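Local coordinates for protein tonb-dependent siderophore receptor (Acinetobacter baumannii, PDB 5FP1) that probably takes part in the first step of iron uptake by binding iron-chelating siderophores, and may bind ferric enterobactin with micromolar affinity, at residues 51-55 with 628-632; 150-156 with 711-717; 313-319 with 377-383; 387-391 with 401-405. One frame throughout, in Å; residues are numbered along the deposited sequence.

In the fold
The four contacts sample a TonB-dependent receptor from its plug to its outer loops. Interaction 1 docks a plug helix on the barrel wall, and interaction 2 closes the barrel between its first and last strands. Their centres lie about 17 Å apart, and Glu-53 packs near Lys-717 between them. Interactions 3 and 4, with centres about 11 Å apart, shape one extracellular loop region. The Cys-383–Cys-391 disulfide ties them together, and His-318 pairs with Trp-390 through the backbone. The two regions are remote from each other, with centres about 42 to 46 Å apart. Interaction 3 also carries a phosphate, probably from the crystallisation liquor, so it is no evidence of a siderophore site.

Interaction 1: residues 51-55 with 628-632; sequences LIEDT and LWTTY
Trp-629, on the inner wall of a TonB-dependent receptor barrel, receives Leu-51, Asp-54 and Thr-55 from a short helix of the plug domain that fills the barrel. The helix and strand segments run nearly perpendicular, at 80°. Their axes come no closer than 10.5 Å, so side chains make nearly all of the contact. Packing is tight round the indole. Thr-55 CG2 lies over one face, 4.3 Å from the centroid of the six-membered ring of Trp-629 and close to its normal, a CH-pi contact. Leu-51 CD1 approaches obliquely, 3.5 Å from Trp-629 CD1. At the ring edge, Trp-629 NE1 donates to Asp-54 OD2 at 3.0 Å with an N-H...O angle of 162°. That oxygen lies in the ring plane and is met on its anti side, the carboxylate being turned obliquely to the indole.

Beyond this edge the fit loosens and turns polar. Thr-631 CG2 rests 3.4 Å from Asp-54 OD2. A water between that oxygen and Thr-631 OG1 is a doubtful bridge, its leg to the carboxylate being suspiciously short; Thr-631 OG1 is also bonded to Asn-583. Asp-54 OD1 has its own partners, Gln-50 and a salt bridge to Arg-671 of the barrel, a setting that would probably favour the ionised carboxylate. The plug is thus held to the wall by charge as well as by aromatic packing. Within the helix, Leu-51 O accepts the backbone Thr-55 N. It also takes Thr-55 OG1 at 2.9 Å, which fixes the side-chain rotation (chi1 55°) and leaves CG2 toward the indole.

Interaction 2: residues 150-156 with 711-717; sequences LEGSVAA and VLAVNFK
Strand segments 150-156 and 711-717 run antiparallel, their axes 4.6 Å apart, and hydrogen-bonded pairs at Gly-152–Phe-716, Val-154–Val-714 and Ala-156–Leu-712 give the seam six backbone bonds. Since these are the first and last strands of the barrel, this is where the beta-barrel of the receptor closes on itself. The N-H...O angles range from 149° at Gly-152 N to 178° at Leu-712 N.

Two faces of different character result. On the surface side stand Leu-150, Val-154, Leu-712, Val-714 and Phe-716, an apolar band consistent with a lipid-facing wall. Phe-716 takes the crowded position between its backbone N and carbonyl carbon (chi1 60°), which folds the ring back across the neighbouring strand. There its face lies against Gly-152, whose CA is 3.5 Å from the Phe-716 ring centroid, a CH-pi contact in which glycine leaves the backbone open to the ring. Leu-150 CG meets the edge of the same ring, 4.3 Å from Phe-716 CE1.

The opposite face carries the buried Val-711, Ala-713 and Ala-155 at one end and polar side chains further along. Ala-155 CB and Ala-713 CB touch at 3.7 Å, and Lys-56 of the plug packs against all three residues. Glu-151 and Lys-717 lie side by side and point the same way, yet their salt bridge is long, 3.9 Å from Glu-151 OE1 to Lys-717 NZ. A much closer polar pair is Ser-153 with Asn-715: Ser-153 OG donates to Asn-715 OD1 at 2.6 Å, nearly along the C=O axis of the amide.

Interaction 3: residues 313-319 with 377-383; sequences KGLVWHR and TGFYSDC. With PO4 (phosphate ion), chain B.
This is a surface contact between the extracellular start of barrel strand 315-341 and an irregular loop, 377-383, with Trp-317 packed against Ser-381. CA and CB of Ser-381 sit over one face of the indole: Ser-381 CA makes a CH-pi contact 3.4 Å from the centroid of the five-membered ring of Trp-317 and only 5° off its normal. Trp-317 NE1 donates to Phe-379 O at 2.8 Å. That bond is bent, at 142°, and the donor NE1 stands above the carbonyl plane of Phe-379. Trp-317 therefore grips the loop by both a face and a polar edge.

At one end, the extended chain of Lys-313 lets NZ donate a 2.7 Å hydrogen bond to Asp-382 O, a carbonyl within the type I turn from Tyr-380 to Cys-383. Leu-315 CD1 packs on Cys-383 CB at 3.9 Å. At the other end, Thr-377 CG2 covers one face of the Arg-319 guanidinium, 3.7 Å from CZ. Asp-306 meets the charge of Arg-319, whose NH1 also bonds weakly to a phosphate shared with His-700. Both direct hydrogen bonds thus end on loop carbonyls, and the Cys-383–Cys-391 disulfide adds a covalent tie.

Interaction 4: residues 387-391 with 401-405; sequences STNWC and PFVDR
Segments 387-391 and 401-405 approach as irregular chain, with Thr-388 and Val-403 nearest at 6.4 Å between CA atoms and without strand pairing. A water spans the gap between the main chains: it donates to Thr-388 O and to Asp-404 OD2 and accepts from Val-403 N.

Direct polar contacts flank this water. With CG of Asn-389 anti to its carbonyl carbon (chi1 -49°), ND2 is carried to Pro-401 O and donates to it at 2.9 Å, the acceptor lying slightly off the amide plane. Trp-390 NE1 reaches Asp-404 OD2 at 2.7 Å, in the plane of the indole and roughly in line with the CG-OD2 bond of the carboxylate, whose plane is turned 37° from the ring. Asp-404 OD2 thus accepts from both the indole and the bridging water, while a second water links OD1 to Thr-388 OG1. Several donors round one carboxylate would probably stabilise its negative charge.

Apolar contacts lie beside these bonds. Thr-388 CG2 meets Val-403 CG2 at 3.7 Å, the two side chains crossing at about a right angle. Trp-390 CZ2 comes to the edge of the Phe-402 ring, 4.2 Å from CE1, and Trp-259 adds an edge-to-face partner to each of these rings. The contact folds the chain between barrel strands 346-368 and 405-428 back on itself, in an extracellular loop of the TonB-dependent receptor barrel that Cys-383–Cys-391 also ties.

Interaction 1: residues 51-55 with 628-632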
loop_
_atom_site.group_PDB
_atom_site.type_symbol
_atom_site.label_atom_id
_atom_site.label_comp_id
_atom_site.label_asym_id
_atom_site.label_seq_id
_atom_site.Cartn_x
_atom_site.Cartn_y
_atom_site.Cartn_z
ATOM N N LEU A 51 5.562 -11.635 -12.752
ATOM C CA LEU A 51 6.517 -10.765 -12.091
ATOM C C LEU A 51 6.659 -11.149 -10.624
ATOM O O LEU A 51 7.770 -11.183 -10.088
ATOM C CB LEU A 51 6.120 -9.294 -12.235
ATOM C CG LEU A 51 7.085 -8.251 -11.663
ATOM C CD1 LEU A 51 8.460 -8.316 -12.315
ATOM C CD2 LEU A 51 6.536 -6.849 -11.864
ATOM N N ILE A 52 5.541 -11.451 -9.988
ATOM C CA ILE A 52 5.528 -11.863 -8.584
ATOM C C ILE A 52 6.346 -13.163 -8.426
ATOM O O ILE A 52 7.195 -13.287 -7.541
ATOM C CB ILE A 52 4.086 -12.015 -8.074
ATOM C CG1 ILE A 52 3.416 -10.613 -7.964
ATOM C CG2 ILE A 52 4.070 -12.725 -6.727
ATOM C CD1 ILE A 52 1.923 -10.671 -7.793
ATOM N N GLU A 53 6.142 -14.110 -9.328
ATOM C CA GLU A 53 6.935 -15.353 -9.308
ATOM C C GLU A 53 8.422 -15.163 -9.578
ATOM O O GLU A 53 9.255 -15.750 -8.900
ATOM C CB GLU A 53 6.310 -16.391 -10.263
ATOM C CG GLU A 53 5.069 -16.987 -9.605
ATOM C CD GLU A 53 4.245 -17.897 -10.497
ATOM O OE1 GLU A 53 4.770 -18.374 -11.533
ATOM O OE2 GLU A 53 3.059 -18.123 -10.139
ATOM N N ASP A 54 8.756 -14.340 -10.554
ATOM C CA ASP A 54 10.129 -14.096 -10.905
ATOM C C ASP A 54 10.913 -13.434 -9.763
ATOM O O ASP A 54 12.107 -13.728 -9.553
ATOM C CB ASP A 54 10.197 -13.160 -12.103
ATOM C CG ASP A 54 10.018 -13.874 -13.442
ATOM O OD1 ASP A 54 9.751 -15.102 -13.465
ATOM O OD2 ASP A 54 10.118 -13.149 -14.454
ATOM N N THR A 55 10.270 -12.493 -9.059
ATOM C CA THR A 55 10.972 -11.736 -8.029
ATOM C C THR A 55 10.915 -12.388 -6.661
ATOM O O THR A 55 11.699 -12.054 -5.801
ATOM C CB THR A 55 10.394 -10.305 -7.878
ATOM O OG1 THR A 55 8.985 -10.360 -7.643
ATOM C CG2 THR A 55 10.681 -9.496 -9.127
ATOM N N LEU A 628 13.024 -1.620 -13.846
ATOM C CA LEU A 628 13.207 -2.549 -14.979
ATOM C C LEU A 628 13.358 -3.953 -14.441
ATOM O O LEU A 628 14.151 -4.194 -13.516
ATOM C CB LEU A 628 14.421 -2.140 -15.794
ATOM C CG LEU A 628 14.927 -3.168 -16.823
ATOM C CD1 LEU A 628 13.952 -3.263 -17.958
ATOM C CD2 LEU A 628 16.293 -2.750 -17.347
ATOM N N TRP A 629 12.572 -4.871 -15.006
ATOM C CA TRP A 629 12.764 -6.295 -14.810
ATOM C C TRP A 629 12.760 -6.946 -16.181
ATOM O O TRP A 629 11.838 -6.729 -16.958
ATOM C CB TRP A 629 11.648 -6.893 -13.981
ATOM C CG TRP A 629 11.835 -8.342 -13.771
ATOM C CD1 TRP A 629 11.155 -9.351 -14.367
ATOM C CD2 TRP A 629 12.807 -8.957 -12.923
ATOM N NE1 TRP A 629 11.636 -10.565 -13.946
ATOM C CE2 TRP A 629 12.653 -10.351 -13.055
ATOM C CE3 TRP A 629 13.801 -8.464 -12.067
ATOM C CZ2 TRP A 629 13.455 -11.261 -12.369
ATOM C CZ3 TRP A 629 14.595 -9.373 -11.377
ATOM C CH2 TRP A 629 14.417 -10.759 -11.538
ATOM N N THR A 630 13.792 -7.726 -16.477
ATOM C CA THR A 630 13.853 -8.410 -17.747
ATOM C C THR A 630 14.438 -9.812 -17.599
ATOM O O THR A 630 15.330 -10.039 -16.770
ATOM C CB THR A 630 14.604 -7.564 -18.791
ATOM O OG1 THR A 630 14.452 -8.174 -20.083
ATOM C CG2 THR A 630 16.065 -7.383 -18.441
ATOM N N THR A 631 13.875 -10.763 -18.348
ATOM C CA THR A 631 14.354 -12.137 -18.310
ATOM C C THR A 631 14.582 -12.690 -19.714
ATOM O O THR A 631 13.957 -12.248 -20.691
ATOM C CB THR A 631 13.434 -13.096 -17.530
ATOM O OG1 THR A 631 12.301 -13.451 -18.319
ATOM C CG2 THR A 631 12.962 -12.452 -16.195
ATOM N N TYR A 632 15.488 -13.662 -19.773
ATOM C CA TYR A 632 15.909 -14.268 -21.035
ATOM C C TYR A 632 16.045 -15.783 -20.892
ATOM O O TYR A 632 16.572 -16.296 -19.903
ATOM C CB TYR A 632 17.209 -13.631 -21.535
ATOM C CG TYR A 632 17.422 -13.901 -23.008
ATOM C CD1 TYR A 632 18.014 -15.088 -23.435
ATOM C CD2 TYR A 632 16.979 -13.007 -23.969
ATOM C CE1 TYR A 632 18.175 -15.360 -24.781
ATOM C CE2 TYR A 632 17.141 -13.270 -25.313
ATOM C CZ TYR A 632 17.741 -14.449 -25.713
ATOM O OH TYR A 632 17.895 -14.721 -27.052
HETATM O O HOH W 1 9.947 -14.191 -16.745
#

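Interaction 2: residues 150-156 with 711-717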
loop_
_atom_site.group_PDB
_atom_site.type_symbol
_atom_site.label_atom_id
_atom_site.label_comp_id
_atom_site.label_asym_id
_atom_site.label_seq_id
_atom_site.Cartn_x
_atom_site.Cartn_y
_atom_site.Cartn_z
ATOM N N LEU A 150 -1.898 -28.862 -7.897
ATOM C CA LEU A 150 -1.190 -28.747 -6.641
ATOM C C LEU A 150 0.134 -28.056 -6.913
ATOM O O LEU A 150 0.930 -28.524 -7.725
ATOM C CB LEU A 150 -0.953 -30.108 -6.000
ATOM C CG LEU A 150 -0.207 -30.083 -4.663
ATOM C CD1 LEU A 150 -1.007 -29.365 -3.587
ATOM C CD2 LEU A 150 0.114 -31.495 -4.211
ATOM N N GLU A 151 0.344 -26.917 -6.257
ATOM C CA GLU A 151 1.592 -26.153 -6.386
ATOM C C GLU A 151 2.188 -25.915 -4.998
ATOM O O GLU A 151 1.478 -25.921 -3.992
ATOM C CB GLU A 151 1.354 -24.801 -7.042
ATOM C CG GLU A 151 0.772 -24.843 -8.436
ATOM C CD GLU A 151 0.628 -23.451 -9.028
ATOM O OE1 GLU A 151 1.562 -22.635 -8.872
ATOM O OE2 GLU A 151 -0.418 -23.171 -9.643
ATOM N N GLY A 152 3.495 -25.719 -4.951
ATOM C CA GLY A 152 4.170 -25.555 -3.687
ATOM C C GLY A 152 5.551 -24.985 -3.881
ATOM O O GLY A 152 6.093 -24.989 -4.985
ATOM N N SER A 153 6.112 -24.492 -2.784
ATOM C CA SER A 153 7.444 -23.949 -2.779
ATOM C C SER A 153 8.060 -24.242 -1.427
ATOM O O SER A 153 7.422 -24.062 -0.376
ATOM C CB SER A 153 7.388 -22.445 -3.019
ATOM O OG SER A 153 8.693 -21.917 -3.188
ATOM N N VAL A 154 9.310 -24.680 -1.440
ATOM C CA VAL A 154 10.072 -24.760 -0.226
ATOM C C VAL A 154 11.332 -23.957 -0.429
ATOM O O VAL A 154 12.082 -24.186 -1.380
ATOM C CB VAL A 154 10.422 -26.213 0.148
ATOM C CG1 VAL A 154 11.325 -26.231 1.373
ATOM C CG2 VAL A 154 9.157 -27.006 0.423
ATOM N N ALA A 155 11.609 -23.019 0.472
ATOM C CA ALA A 155 12.713 -22.123 0.218
ATOM C C ALA A 155 13.474 -21.790 1.467
ATOM O O ALA A 155 12.911 -21.732 2.557
ATOM C CB ALA A 155 12.219 -20.852 -0.472
ATOM N N ALA A 156 14.770 -21.575 1.288
ATOM C CA ALA A 156 15.643 -21.166 2.364
ATOM C C ALA A 156 16.539 -20.067 1.840
ATOM O O ALA A 156 16.854 -20.019 0.656
ATOM C CB ALA A 156 16.462 -22.353 2.871
ATOM N N VAL A 711 17.972 -16.171 -1.953
ATOM C CA VAL A 711 16.988 -17.182 -1.642
ATOM C C VAL A 711 17.052 -18.299 -2.673
ATOM O O VAL A 711 17.146 -18.032 -3.874
ATOM C CB VAL A 711 15.577 -16.586 -1.664
ATOM C CG1 VAL A 711 14.541 -17.667 -1.441
ATOM C CG2 VAL A 711 15.454 -15.508 -0.580
ATOM N N LEU A 712 16.975 -19.535 -2.204
ATOM C CA LEU A 712 16.929 -20.685 -3.106
ATOM C C LEU A 712 15.667 -21.448 -2.849
ATOM O O LEU A 712 15.378 -21.823 -1.711
ATOM C CB LEU A 712 18.137 -21.606 -2.893
ATOM C CG LEU A 712 18.181 -22.824 -3.830
ATOM C CD1 LEU A 712 18.433 -22.333 -5.246
ATOM C CD2 LEU A 712 19.278 -23.784 -3.388
ATOM N N ALA A 713 14.909 -21.698 -3.920
ATOM C CA ALA A 713 13.630 -22.360 -3.798
ATOM C C ALA A 713 13.519 -23.577 -4.714
ATOM O O ALA A 713 13.972 -23.556 -5.852
ATOM C CB ALA A 713 12.508 -21.399 -4.148
ATOM N N VAL A 714 12.857 -24.597 -4.187
ATOM C CA VAL A 714 12.321 -25.683 -4.979
ATOM C C VAL A 714 10.827 -25.494 -5.122
ATOM O O VAL A 714 10.103 -25.564 -4.131
ATOM C CB VAL A 714 12.501 -27.045 -4.294
ATOM C CG1 VAL A 714 11.993 -28.133 -5.231
ATOM C CG2 VAL A 714 13.958 -27.267 -3.906
ATOM N N ASN A 715 10.393 -25.258 -6.359
ATOM C CA ASN A 715 9.014 -24.990 -6.688
ATOM C C ASN A 715 8.440 -26.180 -7.430
ATOM O O ASN A 715 9.071 -26.714 -8.360
ATOM C CB ASN A 715 8.931 -23.738 -7.568
ATOM C CG ASN A 715 9.460 -22.510 -6.851
ATOM O OD1 ASN A 715 9.419 -22.466 -5.631
ATOM N ND2 ASN A 715 10.040 -21.578 -7.581
ATOM N N PHE A 716 7.253 -26.604 -7.021
ATOM C CA PHE A 716 6.606 -27.723 -7.683
ATOM C C PHE A 716 5.213 -27.388 -8.176
ATOM O O PHE A 716 4.509 -26.550 -7.605
ATOM C CB PHE A 716 6.647 -29.002 -6.839
ATOM C CG PHE A 716 5.970 -28.905 -5.515
ATOM C CD1 PHE A 716 4.614 -29.181 -5.389
ATOM C CD2 PHE A 716 6.700 -28.600 -4.375
ATOM C CE1 PHE A 716 3.984 -29.119 -4.151
ATOM C CE2 PHE A 716 6.079 -28.527 -3.139
ATOM C CZ PHE A 716 4.719 -28.793 -3.026
ATOM N N LYS A 717 4.833 -28.049 -9.266
ATOM C CA LYS A 717 3.605 -27.746 -9.959
ATOM C C LYS A 717 3.072 -29.008 -10.631
ATOM O O LYS A 717 3.670 -29.491 -11.588
ATOM C CB LYS A 717 3.892 -26.692 -11.002
ATOM C CG LYS A 717 2.661 -26.160 -11.704
ATOM C CD LYS A 717 2.992 -24.871 -12.444
ATOM C CE LYS A 717 3.787 -23.919 -11.560
ATOM N NZ LYS A 717 3.758 -22.512 -12.047
HETATM O O HOH W 2 0.497 -21.328 -11.596
#

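Interaction 3: residues 313-319 with 377-383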
loop_
_atom_site.group_PDB
_atom_site.type_symbol
_atom_site.label_atom_id
_atom_site.label_comp_id
_atom_site.label_asym_id
_atom_site.label_seq_id
_atom_site.Cartn_x
_atom_site.Cartn_y
_atom_site.Cartn_z
ATOM N N LYS A 313 25.981 13.166 20.710
ATOM C CA LYS A 313 26.856 12.678 21.797
ATOM C C LYS A 313 27.080 11.166 21.742
ATOM O O LYS A 313 27.548 10.533 22.699
ATOM C CB LYS A 313 26.352 13.193 23.142
ATOM C CG LYS A 313 25.073 12.618 23.626
ATOM C CD LYS A 313 24.482 13.479 24.743
ATOM C CE LYS A 313 23.496 12.652 25.558
ATOM N NZ LYS A 313 22.757 13.415 26.595
ATOM N N GLY A 314 26.808 10.610 20.564
ATOM C CA GLY A 314 27.067 9.215 20.253
ATOM C C GLY A 314 26.104 8.221 20.901
ATOM O O GLY A 314 26.427 7.041 21.037
ATOM N N LEU A 315 24.918 8.695 21.256
ATOM C CA LEU A 315 23.910 7.870 21.903
ATOM C C LEU A 315 22.545 7.967 21.168
ATOM O O LEU A 315 22.276 8.916 20.435
ATOM C CB LEU A 315 23.765 8.284 23.373
ATOM C CG LEU A 315 25.013 8.037 24.266
ATOM C CD1 LEU A 315 24.811 8.700 25.620
ATOM C CD2 LEU A 315 25.291 6.557 24.391
ATOM N N VAL A 316 21.702 6.959 21.375
ATOM C CA VAL A 316 20.347 6.910 20.820
ATOM C C VAL A 316 19.377 6.476 21.885
ATOM O O VAL A 316 19.508 5.373 22.447
ATOM C CB VAL A 316 20.268 5.902 19.644
ATOM C CG1 VAL A 316 18.819 5.706 19.145
ATOM C CG2 VAL A 316 21.143 6.356 18.521
ATOM N N TRP A 317 18.387 7.328 22.140
ATOM C CA TRP A 317 17.311 7.064 23.080
ATOM C C TRP A 317 16.225 6.213 22.421
ATOM O O TRP A 317 15.793 6.529 21.321
ATOM C CB TRP A 317 16.680 8.373 23.525
ATOM C CG TRP A 317 15.505 8.240 24.444
ATOM C CD1 TRP A 317 15.456 7.551 25.612
ATOM C CD2 TRP A 317 14.212 8.844 24.287
ATOM N NE1 TRP A 317 14.213 7.661 26.182
ATOM C CE2 TRP A 317 13.428 8.449 25.389
ATOM C CE3 TRP A 317 13.651 9.693 23.339
ATOM C CZ2 TRP A 317 12.114 8.878 25.569
ATOM C CZ3 TRP A 317 12.332 10.117 23.521
ATOM C CH2 TRP A 317 11.588 9.705 24.623
ATOM N N HIS A 318 15.815 5.135 23.084
ATOM C CA HIS A 318 14.803 4.224 22.536
ATOM C C HIS A 318 13.372 4.764 22.760
ATOM O O HIS A 318 12.622 4.188 23.536
ATOM C CB HIS A 318 14.836 2.848 23.205
ATOM C CG HIS A 318 16.100 2.066 23.022
ATOM N ND1 HIS A 318 16.530 1.599 21.795
ATOM C CD2 HIS A 318 16.985 1.590 23.936
ATOM C CE1 HIS A 318 17.635 0.885 21.962
ATOM N NE2 HIS A 318 17.933 0.870 23.250
ATOM N N ARG A 319 12.991 5.828 22.040
ATOM C CA ARG A 319 11.644 6.386 22.100
ATOM C C ARG A 319 10.628 5.318 21.752
ATOM O O ARG A 319 10.790 4.614 20.772
ATOM C CB ARG A 319 11.500 7.568 21.131
ATOM C CG ARG A 319 10.068 7.969 20.813
ATOM C CD ARG A 319 9.262 8.526 21.995
ATOM N NE ARG A 319 7.848 8.476 21.625
ATOM C CZ ARG A 319 7.159 9.432 21.005
ATOM N NH1 ARG A 319 7.686 10.610 20.758
ATOM N NH2 ARG A 319 5.906 9.203 20.670
ATOM N N THR A 377 5.933 7.577 26.368
ATOM C CA THR A 377 7.005 7.835 25.416
ATOM C C THR A 377 8.330 7.215 25.848
ATOM O O THR A 377 9.077 6.683 25.028
ATOM C CB THR A 377 7.173 9.360 25.173
ATOM O OG1 THR A 377 7.395 10.025 26.423
ATOM C CG2 THR A 377 5.919 9.965 24.477
ATOM N N GLY A 378 8.643 7.270 27.145
ATOM C CA GLY A 378 9.855 6.652 27.640
ATOM C C GLY A 378 10.548 7.404 28.760
ATOM O O GLY A 378 10.146 8.501 29.114
ATOM N N PHE A 379 11.606 6.807 29.296
ATOM C CA PHE A 379 12.372 7.421 30.379
ATOM C C PHE A 379 13.788 7.787 29.922
ATOM O O PHE A 379 14.341 7.186 28.981
ATOM C CB PHE A 379 12.415 6.462 31.586
ATOM C CG PHE A 379 11.055 6.051 32.097
ATOM C CD1 PHE A 379 10.172 6.987 32.612
ATOM C CD2 PHE A 379 10.670 4.717 32.083
ATOM C CE1 PHE A 379 8.920 6.605 33.065
ATOM C CE2 PHE A 379 9.429 4.332 32.556
ATOM C CZ PHE A 379 8.553 5.269 33.039
ATOM N N TYR A 380 14.369 8.783 30.586
ATOM C CA TYR A 380 15.758 9.197 30.372
ATOM C C TYR A 380 16.026 9.597 28.930
ATOM O O TYR A 380 17.001 9.161 28.330
ATOM C CB TYR A 380 16.742 8.106 30.798
ATOM C CG TYR A 380 16.503 7.666 32.209
ATOM C CD1 TYR A 380 16.718 8.536 33.264
ATOM C CD2 TYR A 380 16.014 6.406 32.490
ATOM C CE1 TYR A 380 16.460 8.151 34.567
ATOM C CE2 TYR A 380 15.741 6.018 33.785
ATOM C CZ TYR A 380 15.982 6.894 34.812
ATOM O OH TYR A 380 15.723 6.506 36.082
ATOM N N SER A 381 15.173 10.441 28.382
ATOM C CA SER A 381 15.339 10.882 27.009
ATOM C C SER A 381 16.594 11.739 26.819
ATOM O O SER A 381 16.997 12.011 25.690
ATOM C CB SER A 381 14.120 11.639 26.560
ATOM O OG SER A 381 13.993 12.842 27.249
ATOM N N ASP A 382 17.199 12.165 27.923
ATOM C CA ASP A 382 18.492 12.842 27.883
ATOM C C ASP A 382 19.691 11.907 28.130
ATOM O O ASP A 382 20.844 12.366 28.219
ATOM C CB ASP A 382 18.523 14.000 28.890
ATOM C CG ASP A 382 18.432 13.523 30.339
ATOM O OD1 ASP A 382 18.324 12.308 30.608
ATOM O OD2 ASP A 382 18.449 14.382 31.230
ATOM N N CYS A 383 19.433 10.606 28.195
ATOM C CA CYS A 383 20.479 9.589 28.347
ATOM C C CYS A 383 21.387 9.833 29.573
ATOM O O CYS A 383 22.565 9.481 29.572
ATOM C CB CYS A 383 21.292 9.440 27.056
ATOM S SG CYS A 383 20.275 8.962 25.627
HETATM P P PO4 B . 7.332 13.350 18.494
HETATM O O1 PO4 B . 8.522 13.919 19.238
HETATM O O2 PO4 B . 7.647 11.907 18.164
HETATM O O3 PO4 B . 7.076 14.132 17.206
HETATM O O4 PO4 B . 6.099 13.414 19.379
#

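Interaction 4: residues 387-391 with 401-405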
loop_
_atom_site.group_PDB
_atom_site.type_symbol
_atom_site.label_atom_id
_atom_site.label_comp_id
_atom_site.label_asym_id
_atom_site.label_seq_id
_atom_site.Cartn_x
_atom_site.Cartn_y
_atom_site.Cartn_z
ATOM N N SER A 387 21.155 2.847 33.542
ATOM C CA SER A 387 21.025 1.628 34.337
ATOM C C SER A 387 19.812 0.781 33.960
ATOM O O SER A 387 19.786 -0.412 34.239
ATOM C CB SER A 387 20.993 1.948 35.831
ATOM O OG SER A 387 19.888 2.757 36.148
ATOM N N THR A 388 18.809 1.369 33.319
ATOM C CA THR A 388 17.675 0.570 32.847
ATOM C C THR A 388 17.612 0.509 31.297
ATOM O O THR A 388 16.581 0.156 30.719
ATOM C CB THR A 388 16.363 1.076 33.467
ATOM O OG1 THR A 388 16.219 2.474 33.223
ATOM C CG2 THR A 388 16.369 0.833 35.013
ATOM N N ASN A 389 18.736 0.844 30.657
ATOM C CA ASN A 389 18.985 0.561 29.250
ATOM C C ASN A 389 18.138 1.365 28.237
ATOM O O ASN A 389 17.981 0.913 27.095
ATOM C CB ASN A 389 18.837 -0.932 28.969
ATOM C CG ASN A 389 19.609 -1.797 29.960
ATOM O OD1 ASN A 389 20.761 -1.533 30.205
ATOM N ND2 ASN A 389 18.976 -2.848 30.499
ATOM N N TRP A 390 17.690 2.554 28.643
ATOM C CA TRP A 390 16.839 3.403 27.825
ATOM C C TRP A 390 17.529 4.051 26.639
ATOM O O TRP A 390 16.838 4.535 25.747
ATOM C CB TRP A 390 16.075 4.462 28.673
ATOM C CG TRP A 390 14.819 3.885 29.174
ATOM C CD1 TRP A 390 14.640 3.186 30.351
ATOM C CD2 TRP A 390 13.590 3.787 28.462
ATOM N NE1 TRP A 390 13.361 2.714 30.425
ATOM C CE2 TRP A 390 12.698 3.053 29.272
ATOM C CE3 TRP A 390 13.144 4.270 27.224
ATOM C CZ2 TRP A 390 11.402 2.790 28.886
ATOM C CZ3 TRP A 390 11.836 4.021 26.848
ATOM C CH2 TRP A 390 10.986 3.278 27.664
ATOM N N CYS A 391 18.863 4.128 26.659
ATOM C CA CYS A 391 19.633 4.581 25.528
ATOM C C CYS A 391 20.665 3.543 25.163
ATOM O O CYS A 391 21.125 2.781 26.017
ATOM C CB CYS A 391 20.362 5.893 25.820
ATOM S SG CYS A 391 19.272 7.230 26.315
ATOM N N PRO A 401 18.363 -6.013 28.404
ATOM C CA PRO A 401 17.035 -6.276 28.954
ATOM C C PRO A 401 16.132 -5.049 29.094
ATOM O O PRO A 401 16.582 -3.923 29.292
ATOM C CB PRO A 401 17.320 -6.898 30.355
ATOM C CG PRO A 401 18.748 -7.341 30.312
ATOM C CD PRO A 401 19.455 -6.470 29.304
ATOM N N PHE A 402 14.837 -5.288 28.997
ATOM C CA PHE A 402 13.851 -4.277 29.304
ATOM C C PHE A 402 13.359 -4.589 30.700
ATOM O O PHE A 402 12.833 -5.668 30.923
ATOM C CB PHE A 402 12.693 -4.346 28.284
ATOM C CG PHE A 402 11.513 -3.476 28.617
ATOM C CD1 PHE A 402 11.638 -2.090 28.650
ATOM C CD2 PHE A 402 10.261 -4.037 28.875
ATOM C CE1 PHE A 402 10.546 -1.285 28.945
ATOM C CE2 PHE A 402 9.166 -3.238 29.178
ATOM C CZ PHE A 402 9.305 -1.854 29.211
ATOM N N VAL A 403 13.541 -3.673 31.642
ATOM C CA VAL A 403 13.215 -4.002 33.028
ATOM C C VAL A 403 12.067 -3.215 33.605
ATOM O O VAL A 403 11.696 -3.433 34.744
ATOM C CB VAL A 403 14.423 -3.867 33.978
ATOM C CG1 VAL A 403 15.579 -4.749 33.491
ATOM C CG2 VAL A 403 14.842 -2.421 34.113
ATOM N N ASP A 404 11.472 -2.326 32.818
ATOM C CA ASP A 404 10.248 -1.662 33.235
ATOM C C ASP A 404 9.043 -2.540 32.853
ATOM O O ASP A 404 9.223 -3.660 32.467
ATOM C CB ASP A 404 10.178 -0.276 32.612
ATOM C CG ASP A 404 11.408 0.566 32.935
ATOM O OD1 ASP A 404 11.602 0.906 34.113
ATOM O OD2 ASP A 404 12.173 0.902 32.010
ATOM N N ARG A 405 7.833 -2.013 32.958
ATOM C CA ARG A 405 6.618 -2.776 32.681
ATOM C C ARG A 405 5.758 -2.002 31.695
ATOM O O ARG A 405 5.658 -0.774 31.761
ATOM C CB ARG A 405 5.829 -2.943 34.000
ATOM C CG ARG A 405 4.579 -3.795 33.934
ATOM C CD ARG A 405 4.121 -4.192 35.341
ATOM N NE ARG A 405 3.926 -3.038 36.222
ATOM C CZ ARG A 405 2.801 -2.326 36.281
ATOM N NH1 ARG A 405 1.763 -2.633 35.503
ATOM N NH2 ARG A 405 2.712 -1.292 37.107
HETATM O O HOH W 3 14.072 -0.975 31.047
HETATM O O HOH W 4 13.632 2.997 34.001
#